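Local coordinates for FAD linked oxidase-like protein (Myceliophthora thermophila, PDB 5L6G) that oxidises the C1 hydroxyl of xylooligosaccharides and related sugars to lactones with a bicovalently bound FAD, passing the electrons to oxygen to form hydrogen peroxide, at residues F169-L178 / D380-V389; S442-D453 / E460-Q468. All coordinates share one frame; numbering follows the deposited sequence.

Contact 1 of 2, residues F169-L178 / D380-V389; sequences FGFSSHSHGL and DMYGGPNSAV. With FAD (flavin-adenine dinucleotide), chain D; XYP (beta-D-xylopyranose), chain J.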
# COMPACT_ATOMS: atom_id res chain seq x y z
N PHE A 169 -2.71 4.32 -1.21
CA PHE A 169 -3.21 5.60 -0.74
C PHE A 169 -2.07 6.61 -0.72
O PHE A 169 -0.98 6.34 -0.17
CB PHE A 169 -3.75 5.44 0.68
CG PHE A 169 -4.44 6.67 1.18
CD1 PHE A 169 -3.70 7.72 1.74
CD2 PHE A 169 -5.80 6.79 1.09
CE1 PHE A 169 -4.34 8.87 2.18
CE2 PHE A 169 -6.44 7.94 1.52
CZ PHE A 169 -5.71 8.98 2.06
N GLY A 170 -2.32 7.80 -1.27
CA GLY A 170 -1.37 8.86 -1.23
C GLY A 170 -2.00 10.24 -1.21
O GLY A 170 -3.16 10.42 -0.82
N PHE A 171 -1.19 11.21 -1.60
CA PHE A 171 -1.57 12.61 -1.52
C PHE A 171 -2.46 13.11 -2.66
O PHE A 171 -2.66 14.33 -2.83
CB PHE A 171 -0.31 13.47 -1.36
CG PHE A 171 0.17 13.58 0.07
CD1 PHE A 171 -0.55 14.30 1.01
CD2 PHE A 171 1.33 12.97 0.47
CE1 PHE A 171 -0.11 14.42 2.32
CE2 PHE A 171 1.78 13.09 1.78
CZ PHE A 171 1.06 13.82 2.70
N SER A 172 -3.00 12.17 -3.43
CA SER A 172 -4.06 12.44 -4.38
C SER A 172 -5.31 11.63 -4.09
O SER A 172 -6.29 11.72 -4.83
CB SER A 172 -3.59 12.10 -5.81
OG SER A 172 -2.58 13.01 -6.19
N SER A 173 -5.31 10.86 -3.00
CA SER A 173 -6.33 9.84 -2.82
C SER A 173 -7.68 10.44 -2.43
O SER A 173 -8.72 9.98 -2.89
CB SER A 173 -5.89 8.80 -1.80
OG SER A 173 -4.95 7.94 -2.41
N HIS A 174 -7.68 11.45 -1.58
CA HIS A 174 -8.93 12.14 -1.32
C HIS A 174 -9.53 12.68 -2.64
O HIS A 174 -10.75 12.58 -2.87
CB HIS A 174 -8.76 13.27 -0.34
CG HIS A 174 -10.05 13.75 0.22
ND1 HIS A 174 -10.56 14.99 -0.05
CD2 HIS A 174 -10.96 13.13 1.01
CE1 HIS A 174 -11.72 15.13 0.57
NE2 HIS A 174 -11.98 14.01 1.22
N SER A 175 -8.67 13.26 -3.49
CA SER A 175 -9.12 13.81 -4.76
C SER A 175 -9.50 12.76 -5.81
O SER A 175 -10.42 12.99 -6.61
CB SER A 175 -8.07 14.73 -5.35
OG SER A 175 -7.70 15.73 -4.43
N HIS A 176 -8.77 11.63 -5.84
CA HIS A 176 -8.81 10.72 -6.99
C HIS A 176 -8.83 9.21 -6.67
O HIS A 176 -8.85 8.38 -7.58
CB HIS A 176 -7.60 11.01 -7.90
CG HIS A 176 -7.63 12.36 -8.54
ND1 HIS A 176 -8.60 12.74 -9.44
CD2 HIS A 176 -6.78 13.40 -8.45
CE1 HIS A 176 -8.37 13.97 -9.86
NE2 HIS A 176 -7.27 14.40 -9.26
N GLY A 177 -8.84 8.85 -5.40
CA GLY A 177 -9.01 7.45 -5.05
C GLY A 177 -7.71 6.73 -4.84
O GLY A 177 -6.65 7.33 -4.65
N LEU A 178 -7.80 5.42 -4.82
CA LEU A 178 -6.64 4.59 -4.53
C LEU A 178 -5.99 4.21 -5.85
O LEU A 178 -6.61 4.32 -6.89
CB LEU A 178 -7.06 3.34 -3.77
CG LEU A 178 -7.74 3.56 -2.42
CD1 LEU A 178 -8.26 2.25 -1.85
CD2 LEU A 178 -6.79 4.25 -1.46
N ASP A 380 -4.45 9.00 8.17
CA ASP A 380 -4.82 9.60 6.90
C ASP A 380 -6.25 10.10 6.98
O ASP A 380 -7.11 9.39 7.51
CB ASP A 380 -4.73 8.58 5.77
CG ASP A 380 -3.31 8.27 5.40
OD1 ASP A 380 -2.53 9.19 5.14
OD2 ASP A 380 -2.97 7.09 5.31
N MET A 381 -6.50 11.30 6.46
CA MET A 381 -7.86 11.76 6.26
C MET A 381 -8.41 11.01 5.04
O MET A 381 -8.22 11.39 3.91
CB MET A 381 -7.92 13.29 6.06
CG MET A 381 -7.30 14.08 7.19
SD MET A 381 -8.02 13.90 8.84
CE MET A 381 -6.94 12.66 9.55
N TYR A 382 -9.10 9.91 5.31
CA TYR A 382 -9.32 8.86 4.32
C TYR A 382 -10.72 8.92 3.72
O TYR A 382 -10.90 8.82 2.50
CB TYR A 382 -9.06 7.53 5.02
CG TYR A 382 -9.35 6.28 4.22
CD1 TYR A 382 -10.62 5.72 4.21
CD2 TYR A 382 -8.36 5.66 3.49
CE1 TYR A 382 -10.90 4.58 3.50
CE2 TYR A 382 -8.62 4.51 2.78
CZ TYR A 382 -9.89 3.98 2.78
OH TYR A 382 -10.15 2.84 2.07
N GLY A 383 -11.72 9.05 4.58
CA GLY A 383 -13.11 8.93 4.21
C GLY A 383 -13.86 10.25 4.28
O GLY A 383 -13.31 11.32 4.00
N GLY A 384 -15.14 10.17 4.62
CA GLY A 384 -15.99 11.33 4.66
C GLY A 384 -16.65 11.62 3.33
O GLY A 384 -16.29 11.05 2.31
N PRO A 385 -17.61 12.56 3.32
CA PRO A 385 -18.49 12.82 2.18
C PRO A 385 -17.82 13.24 0.87
O PRO A 385 -18.42 13.09 -0.21
CB PRO A 385 -19.38 13.97 2.68
CG PRO A 385 -19.31 13.91 4.15
CD PRO A 385 -17.99 13.33 4.52
N ASN A 386 -16.60 13.76 0.94
CA ASN A 386 -15.90 14.25 -0.25
C ASN A 386 -14.80 13.37 -0.78
O ASN A 386 -14.19 13.70 -1.81
CB ASN A 386 -15.37 15.65 -0.00
CG ASN A 386 -16.49 16.63 0.22
OD1 ASN A 386 -17.50 16.58 -0.47
ND2 ASN A 386 -16.35 17.48 1.22
N SER A 387 -14.55 12.25 -0.12
CA SER A 387 -13.46 11.38 -0.50
C SER A 387 -13.77 10.56 -1.76
O SER A 387 -14.82 9.90 -1.86
CB SER A 387 -13.13 10.44 0.66
OG SER A 387 -12.17 9.47 0.25
N ALA A 388 -12.86 10.60 -2.73
CA ALA A 388 -12.97 9.76 -3.89
C ALA A 388 -12.80 8.28 -3.51
O ALA A 388 -13.39 7.40 -4.14
CB ALA A 388 -11.94 10.17 -4.94
N VAL A 389 -12.02 8.01 -2.46
CA VAL A 389 -11.78 6.63 -2.04
C VAL A 389 -13.09 5.94 -1.68
O VAL A 389 -13.39 4.85 -2.16
CB VAL A 389 -10.81 6.55 -0.83
CG1 VAL A 389 -10.72 5.11 -0.32
CG2 VAL A 389 -9.43 7.05 -1.23
PA FAD D . 6.26 -6.57 -2.98
O1A FAD D . 7.05 -6.83 -4.24
O2A FAD D . 6.93 -6.94 -1.69
O5B FAD D . 4.81 -7.17 -3.11
C5B FAD D . 3.81 -7.06 -2.10
C4B FAD D . 2.77 -8.15 -2.29
O4B FAD D . 2.17 -8.00 -3.58
C3B FAD D . 3.37 -9.55 -2.25
O3B FAD D . 2.41 -10.45 -1.75
C2B FAD D . 3.61 -9.86 -3.71
O2B FAD D . 3.71 -11.25 -3.99
C1B FAD D . 2.43 -9.17 -4.36
N9A FAD D . 2.73 -8.81 -5.74
C8A FAD D . 3.74 -8.06 -6.20
N7A FAD D . 3.69 -7.97 -7.55
C5A FAD D . 2.62 -8.68 -7.92
C6A FAD D . 2.02 -9.02 -9.20
N6A FAD D . 2.59 -8.51 -10.31
N1A FAD D . 0.93 -9.82 -9.19
C2A FAD D . 0.37 -10.29 -8.07
N3A FAD D . 0.89 -10.01 -6.84
C4A FAD D . 1.99 -9.22 -6.74
N1 FAD D . 1.42 2.20 0.79
C2 FAD D . 0.42 3.11 0.62
O2 FAD D . -0.77 2.71 0.50
N3 FAD D . 0.70 4.44 0.54
C4 FAD D . 1.96 4.93 0.61
O4 FAD D . 2.23 6.16 0.54
C4X FAD D . 3.09 4.00 0.81
N5 FAD D . 4.39 4.40 0.90
C5X FAD D . 5.45 3.52 1.05
C6 FAD D . 6.78 3.94 1.11
C7 FAD D . 7.81 3.00 1.29
C7M FAD D . 9.23 3.49 1.37
C8 FAD D . 7.51 1.52 1.36
C8M FAD D . 8.61 0.47 1.47
C9 FAD D . 6.17 1.13 1.28
C9A FAD D . 5.13 2.06 1.14
N10 FAD D . 3.76 1.67 1.08
C10 FAD D . 2.72 2.58 0.91
C1' FAD D . 3.36 0.28 1.18
C2' FAD D . 3.24 -0.38 -0.16
O2' FAD D . 2.00 0.05 -0.73
C3' FAD D . 3.16 -1.87 0.10
O3' FAD D . 4.32 -2.32 0.82
C4' FAD D . 3.07 -2.59 -1.25
O4' FAD D . 2.32 -3.80 -1.07
C5' FAD D . 4.46 -2.85 -1.78
O5' FAD D . 4.38 -3.18 -3.17
P FAD D . 5.67 -3.82 -3.83
O1P FAD D . 5.37 -4.29 -5.22
O2P FAD D . 6.84 -2.90 -3.65
O3P FAD D . 5.99 -5.00 -2.80
O1 XYP J . -12.55 9.89 -9.02
C1 XYP J . -12.69 8.53 -9.46
C2 XYP J . -12.40 8.44 -10.96
C3 XYP J . -12.36 6.99 -11.43
C4 XYP J . -11.50 6.14 -10.49
C5 XYP J . -11.91 6.34 -9.04
O2 XYP J . -13.42 9.16 -11.65
O3 XYP J . -11.84 6.90 -12.77
O4 XYP J . -11.62 4.76 -10.86
O5 XYP J . -11.78 7.71 -8.71
O HOH W 1 -14.15 13.71 2.87
O HOH W 2 -12.96 13.67 -4.33
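The short helix 173-176 lies against the loop that follows strand 374-381, the CA atoms of His174 and Ser387 standing 4.7 Å apart and those of Gly177 and Val389 4.2 Å. One direct hydrogen bond joins the backbones, from Ala388 N to His174 O at 2.9 Å. Beside it the methyl of Ala388 sits against the backbone of the short helix, its CB 3.4 Å from Gly177 N. Gly177 leaves the helix with positive phi (94°), where a side chain would be jammed against the preceding carbonyl. With CG of His174 anti to the backbone N (chi1 -164°), its ring reaches the turn 384-387: CD2 meets Ser387 CB, and Asn386 O lies over one face. At the ring edge, in plane, a water 2.7 Å from His174 NE2 also donates to Gly383 O and accepts from Asn386 N. The contact thus ties the FAD-binding PCMH-type domain to the end of a strand in the eight-stranded antiparallel sheet that carries substrate residues. Phe169 faces the flavin with its backbone and segment 380-389 with its ring. Its N and O pair with the flavin pyrimidine, Phe169 N to FAD O2 and FAD N3 to Phe169 O (2.6 Å), while its ring enters the interface. There CE1 lies 3.4 Å from Asp380 CG, and the ring runs nearly parallel to that of Tyr382 (22°) but slid aside with little overlap. Val389 CG2 packs between Ser173 O and Leu178 CD2, and the side chain of Asp380 also touches that of the substrate-binding Arg272.

Contact 2 of 2, residues S442-D453 / E460-Q468; sequences SSDWGMYINYAD and EAQEVYYRQ. With FAD (flavin-adenine dinucleotide), chain D; XYP (beta-D-xylopyranose), chain H.
Edge strand 445-446 and the chain after it run beside helix 458-466, with the CA atoms of Gly446 and Val464 4.7 Å apart and a backbone bond from Met447 N to Val464 O. At the helix end Arg467, bent at chi2 (-66°), turns its guanidinium side-on to one carbonyl: NE (2.7 Å) and NH2 (2.8 Å) both donate to Trp445 O. The same NH2 stands over the centre of the Trp445 six-membered ring, a cation-pi contact with the two planes 79° apart. Val464 CG1 packs against CH2 of the indole, while its CG2 lies alongside Met447 CB and SD. Gly446 passes so close to Val464 O that a CB would clash with it.

Tyr465 carries the middle of the contact. Ile449 sits over one ring face, its CB 3.6 Å from the ring centroid and CG1 touching CE2, and Ile449 CD1 continues to Tyr466 OH. Met447 O receives a CA-H...O contact from Tyr465 CA. The phenol oxygen of Tyr465 accepts a straight bond from Asp453 N (3.1 Å, 170°) and is also bonded to Gln490. A leucine in place of Tyr465 would probably leave Asp453 N without this acceptor and Ile449 without its flat ring support.

Between these two points residues 448-451 approach the flavin: Tyr448 OH donates to FAD O2 in a very short bond, Asn450 OD1 accepts from FAD O4', and Tyr451 OH is bonded to O1 of the bound xylose. Gripped by helix 458-466 at Ile449 and Asp453, the turn carrying the substrate-binding Tyr451 is probably held in place beside the isoalloxazine.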
# COMPACT_ATOMS: atom_id res chain seq x y z
N SER A 442 -16.10 -5.06 15.57
CA SER A 442 -15.33 -5.54 14.43
C SER A 442 -15.87 -5.02 13.09
O SER A 442 -15.16 -5.03 12.11
CB SER A 442 -15.29 -7.06 14.43
OG SER A 442 -16.62 -7.57 14.40
N SER A 443 -17.11 -4.59 13.05
CA SER A 443 -17.64 -3.91 11.87
C SER A 443 -17.11 -2.49 11.70
O SER A 443 -17.33 -1.86 10.65
CB SER A 443 -19.18 -3.88 11.92
OG SER A 443 -19.62 -3.00 12.93
N ASP A 444 -16.40 -1.97 12.69
CA ASP A 444 -15.92 -0.59 12.65
C ASP A 444 -14.39 -0.47 12.62
O ASP A 444 -13.83 0.61 12.74
CB ASP A 444 -16.52 0.19 13.82
CG ASP A 444 -17.96 0.57 13.56
OD1 ASP A 444 -18.19 1.46 12.72
OD2 ASP A 444 -18.85 -0.00 14.20
N TRP A 445 -13.70 -1.58 12.39
CA TRP A 445 -12.28 -1.49 12.11
C TRP A 445 -11.81 -2.65 11.26
O TRP A 445 -12.41 -3.73 11.26
CB TRP A 445 -11.45 -1.38 13.40
CG TRP A 445 -11.43 -2.62 14.23
CD1 TRP A 445 -12.33 -2.98 15.19
CD2 TRP A 445 -10.47 -3.68 14.17
NE1 TRP A 445 -11.99 -4.19 15.74
CE2 TRP A 445 -10.84 -4.64 15.14
CE3 TRP A 445 -9.32 -3.90 13.40
CZ2 TRP A 445 -10.11 -5.81 15.35
CZ3 TRP A 445 -8.58 -5.06 13.63
CH2 TRP A 445 -9.00 -6.01 14.59
N GLY A 446 -10.75 -2.38 10.52
CA GLY A 446 -10.05 -3.39 9.76
C GLY A 446 -8.58 -3.04 9.71
O GLY A 446 -8.13 -2.15 10.42
N MET A 447 -7.84 -3.75 8.87
CA MET A 447 -6.42 -3.48 8.69
C MET A 447 -6.08 -3.53 7.21
O MET A 447 -6.87 -4.00 6.41
CB MET A 447 -5.59 -4.47 9.50
CG MET A 447 -5.61 -4.15 10.99
SD MET A 447 -4.84 -5.39 12.04
CE MET A 447 -4.80 -4.54 13.61
N TYR A 448 -4.90 -3.06 6.87
CA TYR A 448 -4.55 -2.72 5.50
C TYR A 448 -3.27 -3.40 5.13
O TYR A 448 -2.21 -3.06 5.64
CB TYR A 448 -4.39 -1.21 5.42
CG TYR A 448 -3.93 -0.62 4.10
CD1 TYR A 448 -4.55 -0.93 2.92
CD2 TYR A 448 -2.93 0.33 4.07
CE1 TYR A 448 -4.16 -0.35 1.72
CE2 TYR A 448 -2.53 0.94 2.89
CZ TYR A 448 -3.16 0.61 1.72
OH TYR A 448 -2.74 1.21 0.55
N ILE A 449 -3.38 -4.38 4.25
CA ILE A 449 -2.26 -5.27 3.90
C ILE A 449 -1.10 -4.58 3.18
O ILE A 449 -0.00 -5.12 3.13
CB ILE A 449 -2.78 -6.52 3.14
CG1 ILE A 449 -1.75 -7.65 3.19
CG2 ILE A 449 -3.21 -6.17 1.73
CD1 ILE A 449 -2.21 -8.92 2.51
N ASN A 450 -1.29 -3.37 2.63
CA ASN A 450 -0.16 -2.63 2.14
C ASN A 450 0.77 -2.19 3.27
O ASN A 450 1.90 -1.80 3.01
CB ASN A 450 -0.59 -1.47 1.24
CG ASN A 450 -0.70 -1.90 -0.21
OD1 ASN A 450 -0.20 -2.95 -0.58
ND2 ASN A 450 -1.35 -1.08 -1.03
N TYR A 451 0.31 -2.27 4.51
CA TYR A 451 1.19 -2.21 5.69
C TYR A 451 1.12 -3.57 6.43
O TYR A 451 0.64 -3.69 7.58
CB TYR A 451 0.80 -1.07 6.60
CG TYR A 451 0.74 0.28 5.93
CD1 TYR A 451 1.73 0.70 5.08
CD2 TYR A 451 -0.35 1.12 6.12
CE1 TYR A 451 1.67 1.95 4.45
CE2 TYR A 451 -0.42 2.35 5.48
CZ TYR A 451 0.59 2.75 4.65
OH TYR A 451 0.53 3.98 4.01
N ALA A 452 1.62 -4.58 5.75
CA ALA A 452 1.45 -5.96 6.16
C ALA A 452 2.06 -6.21 7.53
O ALA A 452 3.20 -5.86 7.77
CB ALA A 452 2.07 -6.89 5.14
N ASP A 453 1.26 -6.80 8.40
CA ASP A 453 1.63 -7.00 9.80
C ASP A 453 1.73 -8.50 10.05
O ASP A 453 0.72 -9.16 10.26
CB ASP A 453 0.56 -6.34 10.66
CG ASP A 453 0.73 -6.61 12.14
OD1 ASP A 453 1.68 -7.34 12.53
OD2 ASP A 453 -0.11 -6.11 12.90
N GLU A 460 -6.77 -14.43 11.40
CA GLU A 460 -7.08 -13.06 11.76
C GLU A 460 -6.77 -12.16 10.59
O GLU A 460 -7.56 -11.28 10.28
CB GLU A 460 -6.37 -12.57 13.02
CG GLU A 460 -6.91 -11.20 13.45
CD GLU A 460 -6.23 -10.58 14.66
OE1 GLU A 460 -5.25 -11.14 15.18
OE2 GLU A 460 -6.69 -9.49 15.07
N ALA A 461 -5.63 -12.38 9.92
CA ALA A 461 -5.18 -11.48 8.87
C ALA A 461 -6.21 -11.37 7.74
O ALA A 461 -6.60 -10.26 7.33
CB ALA A 461 -3.83 -11.93 8.33
N GLN A 462 -6.68 -12.52 7.26
CA GLN A 462 -7.70 -12.55 6.21
C GLN A 462 -8.93 -11.77 6.62
O GLN A 462 -9.51 -11.03 5.82
CB GLN A 462 -8.12 -13.97 5.93
CG GLN A 462 -7.09 -14.77 5.19
CD GLN A 462 -7.46 -16.22 5.22
OE1 GLN A 462 -8.27 -16.66 4.44
NE2 GLN A 462 -6.92 -16.94 6.19
N GLU A 463 -9.34 -11.97 7.88
CA GLU A 463 -10.55 -11.35 8.39
C GLU A 463 -10.42 -9.84 8.46
O GLU A 463 -11.29 -9.12 7.97
CB GLU A 463 -10.96 -11.94 9.74
CG GLU A 463 -11.45 -13.37 9.56
CD GLU A 463 -12.04 -14.01 10.80
OE1 GLU A 463 -11.98 -13.42 11.90
OE2 GLU A 463 -12.58 -15.14 10.66
N VAL A 464 -9.32 -9.37 9.03
CA VAL A 464 -9.13 -7.94 9.23
C VAL A 464 -8.75 -7.20 7.96
O VAL A 464 -9.09 -6.01 7.81
CB VAL A 464 -8.13 -7.62 10.37
CG1 VAL A 464 -8.62 -8.19 11.69
CG2 VAL A 464 -6.71 -8.09 10.04
N TYR A 465 -8.03 -7.86 7.06
CA TYR A 465 -7.63 -7.24 5.80
C TYR A 465 -8.78 -7.10 4.81
O TYR A 465 -8.82 -6.12 4.08
CB TYR A 465 -6.53 -8.04 5.10
CG TYR A 465 -5.15 -8.02 5.73
CD1 TYR A 465 -4.67 -6.93 6.46
CD2 TYR A 465 -4.30 -9.10 5.54
CE1 TYR A 465 -3.39 -6.94 7.02
CE2 TYR A 465 -3.02 -9.11 6.08
CZ TYR A 465 -2.57 -8.04 6.81
OH TYR A 465 -1.30 -8.09 7.34
N TYR A 466 -9.69 -8.08 4.79
CA TYR A 466 -10.72 -8.16 3.76
C TYR A 466 -12.17 -8.12 4.26
O TYR A 466 -13.10 -7.91 3.45
CB TYR A 466 -10.48 -9.40 2.92
CG TYR A 466 -9.09 -9.46 2.37
CD1 TYR A 466 -8.63 -8.50 1.49
CD2 TYR A 466 -8.22 -10.47 2.77
CE1 TYR A 466 -7.35 -8.57 0.97
CE2 TYR A 466 -6.93 -10.54 2.26
CZ TYR A 466 -6.50 -9.58 1.37
OH TYR A 466 -5.22 -9.66 0.87
N ARG A 467 -12.36 -8.31 5.57
CA ARG A 467 -13.64 -8.16 6.24
C ARG A 467 -14.79 -8.78 5.44
O ARG A 467 -14.79 -9.98 5.20
CB ARG A 467 -13.89 -6.68 6.60
CG ARG A 467 -13.01 -6.15 7.73
CD ARG A 467 -13.37 -6.86 9.04
NE ARG A 467 -12.78 -6.24 10.24
CZ ARG A 467 -12.47 -6.90 11.36
NH1 ARG A 467 -12.66 -8.22 11.46
NH2 ARG A 467 -11.96 -6.25 12.40
N GLN A 468 -15.76 -7.97 5.01
CA GLN A 468 -16.98 -8.50 4.43
C GLN A 468 -16.75 -9.15 3.06
O GLN A 468 -17.61 -9.85 2.56
CB GLN A 468 -18.02 -7.38 4.28
CG GLN A 468 -17.74 -6.41 3.14
CD GLN A 468 -16.74 -5.31 3.48
OE1 GLN A 468 -16.15 -5.31 4.56
NE2 GLN A 468 -16.58 -4.36 2.57
PA FAD D . 6.26 -6.57 -2.98
O1A FAD D . 7.05 -6.83 -4.24
O2A FAD D . 6.93 -6.94 -1.69
O5B FAD D . 4.81 -7.17 -3.11
C5B FAD D . 3.81 -7.06 -2.10
C4B FAD D . 2.77 -8.15 -2.29
O4B FAD D . 2.17 -8.00 -3.58
C3B FAD D . 3.37 -9.55 -2.25
O3B FAD D . 2.41 -10.45 -1.75
C2B FAD D . 3.61 -9.86 -3.71
O2B FAD D . 3.71 -11.25 -3.99
C1B FAD D . 2.43 -9.17 -4.36
N9A FAD D . 2.73 -8.81 -5.74
C8A FAD D . 3.74 -8.06 -6.20
N7A FAD D . 3.69 -7.97 -7.55
C5A FAD D . 2.62 -8.68 -7.92
C6A FAD D . 2.02 -9.02 -9.20
N6A FAD D . 2.59 -8.51 -10.31
N1A FAD D . 0.93 -9.82 -9.19
C2A FAD D . 0.37 -10.29 -8.07
N3A FAD D . 0.89 -10.01 -6.84
C4A FAD D . 1.99 -9.22 -6.74
N1 FAD D . 1.42 2.20 0.79
C2 FAD D . 0.42 3.11 0.62
O2 FAD D . -0.77 2.71 0.50
N3 FAD D . 0.70 4.44 0.54
C4 FAD D . 1.96 4.93 0.61
O4 FAD D . 2.23 6.16 0.54
C4X FAD D . 3.09 4.00 0.81
N5 FAD D . 4.39 4.40 0.90
C5X FAD D . 5.45 3.52 1.05
C6 FAD D . 6.78 3.94 1.11
C7 FAD D . 7.81 3.00 1.29
C7M FAD D . 9.23 3.49 1.37
C8 FAD D . 7.51 1.52 1.36
C8M FAD D . 8.61 0.47 1.47
C9 FAD D . 6.17 1.13 1.28
C9A FAD D . 5.13 2.06 1.14
N10 FAD D . 3.76 1.67 1.08
C10 FAD D . 2.72 2.58 0.91
C1' FAD D . 3.36 0.28 1.18
C2' FAD D . 3.24 -0.38 -0.16
O2' FAD D . 2.00 0.05 -0.73
C3' FAD D . 3.16 -1.87 0.10
O3' FAD D . 4.32 -2.32 0.82
C4' FAD D . 3.07 -2.59 -1.25
O4' FAD D . 2.32 -3.80 -1.07
C5' FAD D . 4.46 -2.85 -1.78
O5' FAD D . 4.38 -3.18 -3.17
P FAD D . 5.67 -3.82 -3.83
O1P FAD D . 5.37 -4.29 -5.22
O2P FAD D . 6.84 -2.90 -3.65
O3P FAD D . 5.99 -5.00 -2.80
O1 XYP H . 2.14 5.85 4.23
C1 XYP H . 3.52 5.90 3.87
C2 XYP H . 4.03 7.34 4.00
C3 XYP H . 5.54 7.41 3.82
C4 XYP H . 6.22 6.42 4.76
C5 XYP H . 5.64 5.01 4.59
O2 XYP H . 3.38 8.12 2.99
O3 XYP H . 6.01 8.76 4.00
O4 XYP H . 7.62 6.35 4.45
O5 XYP H . 4.23 5.01 4.72
O HOH W 3 -6.16 -4.87 3.32

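Overall arrangement
Both contacts are mainly buried, their centres about 19 Å apart, and both reach the eight-stranded antiparallel sheet: contact 1 at the end of inner strand 374-381, contact 2 at edge strand 445-446. They converge on the flavin pyrimidine, where each brings a donor to the same carbonyl oxygen. Contact 1 joins parts of the chain some 200 residues apart, through aromatic and aliphatic packing, one direct backbone bond and bridging waters. Contact 2 is local in sequence, with only six residues between its segments; it relies more on side-chain donors and rings, and its Ser442 end emerges at the surface.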